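Local atomic coordinates of coatomer subunit delta (Saccharomyces cerevisiae, PDB entry 5FJZ), a protein that serves as a subunit of the coatomer coat, which probably returns dilysine-tagged proteins from the Golgi to the ER, and interacts with Dsl1. Residues T127-S132 and F138-E143; V155-P160 and G203-T208. All coordinates share one frame; numbering follows the deposited sequence.

Contact 1 of 2, residues T127-S132 and F138-E143; sequences TAVSPS and FDVIIE. Unlike the reference sequence in segment 127-132: Ala128 (reference Trp).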
# COMPACT_ATOMS: atom_id res chain seq x y z
N THR A 127 -27.38 -8.94 -11.75
CA THR A 127 -27.16 -8.52 -13.13
C THR A 127 -27.76 -9.52 -14.10
O THR A 127 -27.79 -10.72 -13.82
CB THR A 127 -25.67 -8.30 -13.43
OG1 THR A 127 -24.92 -9.50 -13.34
CG2 THR A 127 -25.05 -7.32 -12.47
N ALA A 128 -28.12 -9.01 -15.28
CA ALA A 128 -28.56 -9.82 -16.40
C ALA A 128 -27.91 -9.25 -17.64
O ALA A 128 -27.84 -8.07 -17.84
CB ALA A 128 -30.07 -9.77 -16.50
N VAL A 129 -27.32 -10.12 -18.43
CA VAL A 129 -26.56 -9.69 -19.59
C VAL A 129 -27.01 -10.51 -20.82
O VAL A 129 -27.26 -11.69 -20.68
CB VAL A 129 -25.07 -9.89 -19.32
CG1 VAL A 129 -24.28 -9.66 -20.60
CG2 VAL A 129 -24.58 -8.94 -18.23
N SER A 130 -27.05 -9.89 -21.99
CA SER A 130 -27.28 -10.61 -23.24
C SER A 130 -26.65 -9.84 -24.43
O SER A 130 -26.45 -8.63 -24.34
CB SER A 130 -28.78 -10.85 -23.44
OG SER A 130 -29.41 -9.59 -23.64
N PRO A 131 -26.32 -10.54 -25.53
CA PRO A 131 -25.62 -9.90 -26.63
C PRO A 131 -26.49 -8.84 -27.20
O PRO A 131 -27.67 -9.04 -27.25
CB PRO A 131 -25.42 -11.04 -27.64
CG PRO A 131 -25.37 -12.28 -26.81
CD PRO A 131 -26.33 -12.03 -25.66
N SER A 132 -25.92 -7.72 -27.57
CA SER A 132 -26.72 -6.63 -28.10
C SER A 132 -27.04 -6.80 -29.57
O SER A 132 -26.37 -7.52 -30.30
CB SER A 132 -26.08 -5.26 -27.84
OG SER A 132 -25.12 -4.92 -28.81
N PHE A 138 -22.89 -5.82 -25.34
CA PHE A 138 -23.87 -6.41 -24.48
C PHE A 138 -24.91 -5.46 -23.91
O PHE A 138 -24.63 -4.32 -23.62
CB PHE A 138 -23.16 -7.17 -23.36
CG PHE A 138 -22.23 -8.28 -23.82
CD1 PHE A 138 -20.95 -7.99 -24.21
CD2 PHE A 138 -22.68 -9.61 -23.91
CE1 PHE A 138 -20.09 -8.97 -24.68
CE2 PHE A 138 -21.83 -10.61 -24.35
CZ PHE A 138 -20.53 -10.28 -24.76
N ASP A 139 -26.13 -5.98 -23.77
CA ASP A 139 -27.23 -5.32 -23.16
C ASP A 139 -27.23 -5.80 -21.69
O ASP A 139 -27.36 -6.99 -21.38
CB ASP A 139 -28.60 -5.62 -23.84
CG ASP A 139 -28.71 -5.12 -25.27
OD1 ASP A 139 -28.06 -4.16 -25.71
OD2 ASP A 139 -29.50 -5.69 -26.01
N VAL A 140 -26.93 -4.87 -20.80
CA VAL A 140 -26.79 -5.12 -19.41
C VAL A 140 -27.92 -4.57 -18.64
O VAL A 140 -28.34 -3.42 -18.88
CB VAL A 140 -25.50 -4.44 -18.87
CG1 VAL A 140 -25.32 -4.72 -17.40
CG2 VAL A 140 -24.28 -4.93 -19.65
N ILE A 141 -28.37 -5.31 -17.64
CA ILE A 141 -29.30 -4.81 -16.68
C ILE A 141 -28.74 -5.07 -15.27
O ILE A 141 -28.41 -6.20 -14.90
CB ILE A 141 -30.71 -5.53 -16.81
CG1 ILE A 141 -31.32 -5.27 -18.18
CG2 ILE A 141 -31.64 -5.09 -15.66
CD1 ILE A 141 -32.70 -5.90 -18.43
N ILE A 142 -28.61 -4.00 -14.54
CA ILE A 142 -28.26 -4.07 -13.14
C ILE A 142 -29.50 -3.77 -12.35
O ILE A 142 -30.05 -2.64 -12.35
CB ILE A 142 -27.14 -3.02 -12.76
CG1 ILE A 142 -25.92 -3.22 -13.62
CG2 ILE A 142 -26.78 -3.26 -11.27
CD1 ILE A 142 -24.84 -2.12 -13.49
N GLU A 143 -29.87 -4.73 -11.53
CA GLU A 143 -30.98 -4.55 -10.62
C GLU A 143 -30.53 -4.40 -9.22
O GLU A 143 -29.68 -5.08 -8.77
CB GLU A 143 -31.90 -5.77 -10.67
CG GLU A 143 -32.73 -5.69 -11.94
CD GLU A 143 -33.58 -6.89 -12.16
OE1 GLU A 143 -33.21 -8.00 -11.67
OE2 GLU A 143 -34.64 -6.69 -12.83
O HOH W 1 -29.82 -7.95 -20.60
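First torsions bring Val129 CG1 and the Phe138 ring together: CG1 of Val129 stands anti to its own nitrogen (chi1 171°), while CG of Phe138 is anti to its carbonyl carbon (chi1 -59°), and the methyl CG1 thereby comes obliquely against ring atom CD2 of Phe138 at 3.7 Å. The two strands form an antiparallel beta hairpin. Ala128, which replaces the tryptophan of the reference sequence, and Ile141 exchange two backbone hydrogen bonds, and Ser130 and Asp139 two more; the bond from Asp139 N to Ser130 O is 2.7 Å long. Val129 and Val140 are a non-hydrogen-bonded pair, with CG2 methyls 4.3 Å apart. On the face of Ser130 and Asp139, a water donates to Asp139 O at 2.8 Å and bonds weakly to Ser130 OG. The Asp139 carboxylate is turned over Ser132, where OD1 lies 3.1 Å from CB, and OD1 also bonds Thr208 OG1 on the next strand. A leucine in place of Asp139 would probably leave the Thr208 hydroxyl without its carboxylate partner and change the close contact on Ser132 CB. The chemistry is thus divided: the four backbone bonds use no side-chain atoms, Val129, Val140 and Ile142 make one face largely apolar, and the other face adds a carboxylate link to the neighbouring strand.

Contact 2 of 2, residues V155-P160 and G203-T208; sequences VIFTIP and GALAFT
Phe157 and Leu205 meet across a beta sandwich of the mu-homology domain, in which strand 155-159 belongs to a large mixed sheet and strand 202-210 to a smaller antiparallel one. The contact illustrates how two sheets pack through side chains alone. The CA atoms of Phe157 and Leu205 stay 9.2 Å apart, and those of Ile159 and Phe207 11.1 Å, so apolar groups from both sheets must fill the interval. Phe157 and Ile159 point into it from one strand, Leu205 and Phe207 from the other, and all four are buried.

In the first pair the leucine and phenylalanine side chains pass alongside one another, running opposite ways, with the leucine methyl meeting the ring obliquely. In the second pair the side chains come from opposite sheets, the isoleucine methyl CD1 meeting the ring obliquely near CZ. Phe207 CG sits between its backbone N and carbonyl carbon (chi1 56°), and from there the ring extends until CZ comes within 3.9 Å of Ile159 CD1. The isoleucine chain is bent to meet it, with chi2 at -58°, so that CG1 also rests 3.9 Å from Phe207 CZ.

Around these pairs a second apolar shell closes in. Ile192 touches both Leu205 and Phe207, Ile142 touches both phenylalanines, and Val222 and Met220 pack on Phe157 and Ile159 respectively. Farther out, backbone hydrogen bonds set strand 155-159 between its neighbours: Phe157 pairs with Ile192, and Thr158 with Thr221, while on the smaller sheet Phe207 pairs with Val140.

The contact is therefore apolar, without hydrogen bonds between the segments, and at its tightest point Leu205 CD2 lies 3.7 Å from Phe157 CD1 and 4.1 Å from CG of the same ring.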
# COMPACT_ATOMS: atom_id res chain seq x y z
N VAL A 155 -25.42 7.64 -7.03
CA VAL A 155 -24.83 6.28 -7.00
C VAL A 155 -24.18 5.95 -8.36
O VAL A 155 -24.75 6.19 -9.42
CB VAL A 155 -25.92 5.29 -6.71
CG1 VAL A 155 -25.42 3.84 -6.64
CG2 VAL A 155 -26.64 5.68 -5.43
N ILE A 156 -22.97 5.46 -8.32
CA ILE A 156 -22.14 5.26 -9.48
C ILE A 156 -21.84 3.79 -9.69
O ILE A 156 -21.34 3.07 -8.79
CB ILE A 156 -20.87 6.11 -9.40
CG1 ILE A 156 -21.31 7.58 -9.38
CG2 ILE A 156 -20.04 5.88 -10.65
CD1 ILE A 156 -20.18 8.56 -9.22
N PHE A 157 -22.19 3.31 -10.87
CA PHE A 157 -21.82 1.95 -11.31
C PHE A 157 -20.67 1.97 -12.30
O PHE A 157 -20.69 2.77 -13.27
CB PHE A 157 -23.05 1.27 -11.95
CG PHE A 157 -24.24 1.22 -11.04
CD1 PHE A 157 -25.10 2.34 -10.96
CD2 PHE A 157 -24.53 0.10 -10.34
CE1 PHE A 157 -26.18 2.33 -10.07
CE2 PHE A 157 -25.59 0.05 -9.46
CZ PHE A 157 -26.44 1.17 -9.37
N THR A 158 -19.66 1.16 -12.06
CA THR A 158 -18.45 1.15 -12.91
C THR A 158 -18.30 -0.23 -13.54
O THR A 158 -18.34 -1.24 -12.88
CB THR A 158 -17.16 1.61 -12.16
OG1 THR A 158 -17.46 2.93 -11.74
CG2 THR A 158 -15.96 1.58 -13.09
N ILE A 159 -18.13 -0.24 -14.85
CA ILE A 159 -17.90 -1.38 -15.65
C ILE A 159 -16.48 -1.29 -16.15
O ILE A 159 -16.10 -0.28 -16.76
CB ILE A 159 -18.86 -1.43 -16.92
CG1 ILE A 159 -20.28 -1.13 -16.52
CG2 ILE A 159 -18.72 -2.79 -17.58
CD1 ILE A 159 -20.84 -2.07 -15.46
N PRO A 160 -15.66 -2.37 -15.96
CA PRO A 160 -14.19 -2.35 -16.28
C PRO A 160 -13.77 -2.56 -17.76
O PRO A 160 -12.87 -3.35 -18.07
CB PRO A 160 -13.65 -3.44 -15.42
CG PRO A 160 -14.78 -4.42 -15.37
CD PRO A 160 -16.03 -3.58 -15.25
N GLY A 203 -35.09 -1.04 -8.12
CA GLY A 203 -35.00 -0.40 -9.42
C GLY A 203 -33.98 -1.07 -10.27
O GLY A 203 -33.41 -2.10 -9.91
N ALA A 204 -33.68 -0.44 -11.40
CA ALA A 204 -32.79 -1.05 -12.38
C ALA A 204 -32.11 -0.02 -13.20
O ALA A 204 -32.69 1.09 -13.51
CB ALA A 204 -33.61 -1.96 -13.31
N LEU A 205 -30.92 -0.37 -13.63
CA LEU A 205 -30.20 0.41 -14.66
C LEU A 205 -29.91 -0.49 -15.83
O LEU A 205 -29.23 -1.53 -15.69
CB LEU A 205 -28.88 0.94 -14.05
CG LEU A 205 -27.90 1.62 -15.00
CD1 LEU A 205 -28.49 2.88 -15.60
CD2 LEU A 205 -26.57 2.03 -14.31
N ALA A 206 -30.18 0.02 -17.04
CA ALA A 206 -30.00 -0.75 -18.21
C ALA A 206 -29.27 0.02 -19.28
O ALA A 206 -29.57 1.20 -19.52
CB ALA A 206 -31.42 -1.23 -18.72
N PHE A 207 -28.32 -0.63 -19.92
CA PHE A 207 -27.50 0.01 -20.96
C PHE A 207 -26.90 -0.99 -21.84
O PHE A 207 -26.85 -2.19 -21.51
CB PHE A 207 -26.44 0.94 -20.30
CG PHE A 207 -25.60 0.22 -19.33
CD1 PHE A 207 -26.08 -0.08 -18.04
CD2 PHE A 207 -24.43 -0.29 -19.69
CE1 PHE A 207 -25.29 -0.81 -17.14
CE2 PHE A 207 -23.66 -1.04 -18.82
CZ PHE A 207 -24.09 -1.28 -17.53
N THR A 208 -26.37 -0.52 -22.98
CA THR A 208 -25.62 -1.29 -23.86
C THR A 208 -24.18 -0.76 -23.94
O THR A 208 -23.99 0.41 -24.07
CB THR A 208 -26.26 -1.22 -25.27
OG1 THR A 208 -27.63 -1.68 -25.19
CG2 THR A 208 -25.53 -2.15 -26.21

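How the contacts relate
Contact 1 pairs strands within the small antiparallel sheet, whereas contact 2 joins that sheet to the large mixed one; their centres lie about 10 Å apart. Strands 137-146 and 202-210 are neighbours, and Val140 and Ile142 of the hairpin touch Phe207, Ile142 reaching Phe157 as well, so the same side of the hairpin lines the space between the sheets. Ile142 O and Leu205 N, 2.7 Å apart, are hydrogen-bonded across the two strands. Packing of Ser132 CB on Thr208 CG2, at 3.6 Å, adds to the seam. Both segments of contact 1, and 155-160 of contact 2, fall within the region that interacts with Dsl1, yet no other protein chain of the assembly touches any of the four segments.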